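Local atomic coordinates of NAD-dependent aldehyde dehydrogenase (Sinorhizobium meliloti, PDB entry 3U4J), a protein that probably oxidises aldehydes to carboxylic acids with NAD or NADP as electron acceptor. Residues A[279-284]-A[314-319]. Numbering follows the deposited sequence.
Sequences VFADAD and EGIRDA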
ATOM      1  N   VAL A 279     -24.795  16.724  17.701  1.00  9.55           N
ATOM      2  CA  VAL A 279     -25.658  17.407  16.773  1.00  9.30           C
ATOM      3  C   VAL A 279     -25.472  18.915  16.953  1.00  9.84           C
ATOM      4  O   VAL A 279     -25.827  19.512  17.996  1.00  8.87           O
ATOM      5  CB  VAL A 279     -27.129  17.027  16.945  1.00  9.35           C
ATOM      6  CG1 VAL A 279     -27.985  17.636  15.810  1.00  7.63           C
ATOM      7  CG2 VAL A 279     -27.270  15.521  16.947  1.00  8.85           C
ATOM      8  N   PHE A 280     -24.869  19.506  15.926  1.00 10.41           N
ATOM      9  CA  PHE A 280     -24.631  20.937  15.900  1.00 11.66           C
ATOM     10  C   PHE A 280     -25.836  21.659  15.393  1.00 12.09           C
ATOM     11  O   PHE A 280     -26.649  21.095  14.646  1.00 11.88           O
ATOM     12  CB  PHE A 280     -23.400  21.254  15.035  1.00 10.67           C
ATOM     13  CG  PHE A 280     -22.130  20.917  15.712  1.00 11.11           C
ATOM     14  CD1 PHE A 280     -21.560  21.797  16.616  1.00 11.69           C
ATOM     15  CD2 PHE A 280     -21.501  19.689  15.475  1.00 10.27           C
ATOM     16  CE1 PHE A 280     -20.362  21.480  17.263  1.00 10.03           C
ATOM     17  CE2 PHE A 280     -20.308  19.361  16.113  1.00  8.81           C
ATOM     18  CZ  PHE A 280     -19.728  20.265  16.994  1.00 11.14           C
ATOM     19  N   ALA A 281     -25.931  22.925  15.800  1.00 14.02           N
ATOM     20  CA  ALA A 281     -27.041  23.793  15.438  1.00 14.77           C
ATOM     21  C   ALA A 281     -27.282  23.866  13.934  1.00 15.70           C
ATOM     22  O   ALA A 281     -28.416  24.060  13.493  1.00 16.13           O
ATOM     23  CB  ALA A 281     -26.822  25.201  16.029  1.00 15.61           C
ATOM     24  N   ASP A 282     -26.240  23.666  13.128  1.00 16.11           N
ATOM     25  CA  ASP A 282     -26.402  23.751  11.676  1.00 16.47           C
ATOM     26  C   ASP A 282     -26.650  22.396  11.006  1.00 16.29           C
ATOM     27  O   ASP A 282     -26.523  22.273   9.787  1.00 16.59           O
ATOM     28  CB  ASP A 282     -25.193  24.455  11.032  1.00 17.43           C
ATOM     29  CG  ASP A 282     -23.895  23.713  11.256  1.00 18.97           C
ATOM     30  OD1 ASP A 282     -23.901  22.490  11.567  1.00 18.57           O
ATOM     31  OD2 ASP A 282     -22.851  24.369  11.127  1.00 20.81           O
ATOM     32  N   ALA A 283     -27.003  21.376  11.787  1.00 15.91           N
ATOM     33  CA  ALA A 283     -27.324  20.069  11.207  1.00 15.57           C
ATOM     34  C   ALA A 283     -28.651  20.091  10.422  1.00 15.64           C
ATOM     35  O   ALA A 283     -29.488  20.997  10.611  1.00 15.58           O
ATOM     36  CB  ALA A 283     -27.345  18.979  12.286  1.00 15.05           C
ATOM     37  N   ASP A 284     -28.824  19.128   9.521  1.00 14.91           N
ATOM     38  CA  ASP A 284     -30.131  18.847   8.934  1.00 15.84           C
ATOM     39  C   ASP A 284     -30.953  18.196  10.059  1.00 16.06           C
ATOM     40  O   ASP A 284     -30.707  17.050  10.470  1.00 14.96           O
ATOM     41  CB  ASP A 284     -30.004  17.923   7.713  1.00 16.34           C
ATOM     42  CG  ASP A 284     -31.364  17.593   7.045  1.00 17.86           C
ATOM     43  OD1 ASP A 284     -31.468  17.722   5.813  1.00 24.82           O
ATOM     44  OD2 ASP A 284     -32.338  17.188   7.707  1.00 16.12           O
ATOM     45  N   GLU A 314     -27.043  23.815  22.212  1.00 17.63           N
ATOM     46  CA  GLU A 314     -28.124  24.458  22.957  1.00 19.43           C
ATOM     47  C   GLU A 314     -29.261  24.972  22.098  1.00 19.49           C
ATOM     48  O   GLU A 314     -30.428  24.676  22.369  1.00 19.84           O
ATOM     49  CB  GLU A 314     -27.575  25.609  23.791  1.00 20.56           C
ATOM     50  CG  GLU A 314     -26.981  25.141  25.073  1.00 23.12           C
ATOM     51  CD  GLU A 314     -26.535  26.290  25.955  1.00 27.58           C
ATOM     52  OE1 GLU A 314     -26.149  25.991  27.091  1.00 27.82           O
ATOM     53  OE2 GLU A 314     -26.575  27.470  25.519  1.00 30.14           O
ATOM     54  N   GLY A 315     -28.906  25.696  21.044  1.00 19.42           N
ATOM     55  CA  GLY A 315     -29.881  26.336  20.160  1.00 20.02           C
ATOM     56  C   GLY A 315     -30.887  25.431  19.483  1.00 20.12           C
ATOM     57  O   GLY A 315     -31.983  25.867  19.138  1.00 19.70           O
ATOM     58  N   ILE A 316     -30.537  24.160  19.295  1.00 19.86           N
ATOM     59  CA  ILE A 316     -31.440  23.272  18.565  1.00 19.83           C
ATOM     60  C   ILE A 316     -31.954  22.140  19.417  1.00 18.87           C
ATOM     61  O   ILE A 316     -32.630  21.252  18.911  1.00 19.30           O
ATOM     62  CB  ILE A 316     -30.799  22.686  17.299  1.00 19.93           C
ATOM     63  CG1 ILE A 316     -29.537  21.902  17.678  1.00 20.79           C
ATOM     64  CG2 ILE A 316     -30.542  23.793  16.278  1.00 21.36           C
ATOM     65  CD1 ILE A 316     -29.284  20.724  16.814  1.00 24.84           C
ATOM     66  N   ARG A 317     -31.644  22.188  20.707  1.00 18.63           N
ATOM     67  CA  ARG A 317     -32.064  21.166  21.632  1.00 18.26           C
ATOM     68  C   ARG A 317     -33.556  20.907  21.524  1.00 17.99           C
ATOM     69  O   ARG A 317     -33.946  19.771  21.348  1.00 17.21           O
ATOM     70  CB  ARG A 317     -31.678  21.531  23.071  1.00 19.03           C
ATOM     71  CG  ARG A 317     -31.959  20.424  24.107  1.00 20.31           C
ATOM     72  CD  ARG A 317     -33.284  20.641  24.822  1.00 24.81           C
ATOM     73  NE  ARG A 317     -33.517  19.644  25.869  1.00 28.42           N
ATOM     74  CZ  ARG A 317     -34.722  19.235  26.276  1.00 29.07           C
ATOM     75  NH1 ARG A 317     -35.828  19.724  25.728  1.00 30.78           N
ATOM     76  NH2 ARG A 317     -34.822  18.332  27.244  1.00 28.93           N
ATOM     77  N   ASP A 318     -34.384  21.955  21.612  1.00 17.89           N
ATOM     78  CA  ASP A 318     -35.835  21.758  21.661  1.00 17.86           C
ATOM     79  C   ASP A 318     -36.374  21.276  20.324  1.00 16.85           C
ATOM     80  O   ASP A 318     -37.222  20.386  20.281  1.00 16.18           O
ATOM     81  CB  ASP A 318     -36.558  23.041  22.106  1.00 19.10           C
ATOM     82  CG  ASP A 318     -36.292  23.388  23.563  1.00 21.33           C
ATOM     83  OD1 ASP A 318     -36.117  22.473  24.389  1.00 23.49           O
ATOM     84  OD2 ASP A 318     -36.260  24.589  23.888  1.00 25.38           O
ATOM     85  N   ALA A 319     -35.866  21.829  19.223  1.00 15.83           N
ATOM     86  CA  ALA A 319     -36.362  21.410  17.920  1.00 16.04           C
ATOM     87  C   ALA A 319     -36.019  19.939  17.640  1.00 15.73           C
ATOM     88  O   ALA A 319     -36.813  19.215  17.022  1.00 15.76           O
ATOM     89  CB  ALA A 319     -35.840  22.319  16.809  1.00 16.95           C
TER
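Phe280 O takes the backbone N-H of Ala283 at 2.9 Å, closing a type I beta turn, and is also touched by the methyl CD1 of Ile316 at 3.4 Å. Ile316 does nearly all the work from the 314-319 side: one branch reaches Val279 and the start of the turn, the other Ala281. With chi1 at 59°, Ile316 CG1 is tucked between its own N and C, and CD1 extends from it past Phe280 O to Val279 CG1. Ile316 CD1 and Val279 CG1 are tight against each other at 3.5 Å, the two side chains crossing at about a right angle. The other branch, Ile316 CG2, lies against the backbone of Ala281, 3.5 Å from Ala281 O. Ile316 CG2 meets Ala281 CB more loosely, at 4.0 Å. An alanine in place of Ile316 would remove both branches and is likely to leave a gap beside Val279 and the turn. Leu285 of helix 285-297 also packs on Ile316, while Asp284 caps that helix through Ala287 N. Strands 275-279 and 307-313 run parallel as neighbours, with helix 285-297 between them in sequence, so the contact joins the C-terminal ends of two strands where their helices begin, the layout of a beta-alpha-beta crossover in an aldehyde dehydrogenase alpha/beta domain.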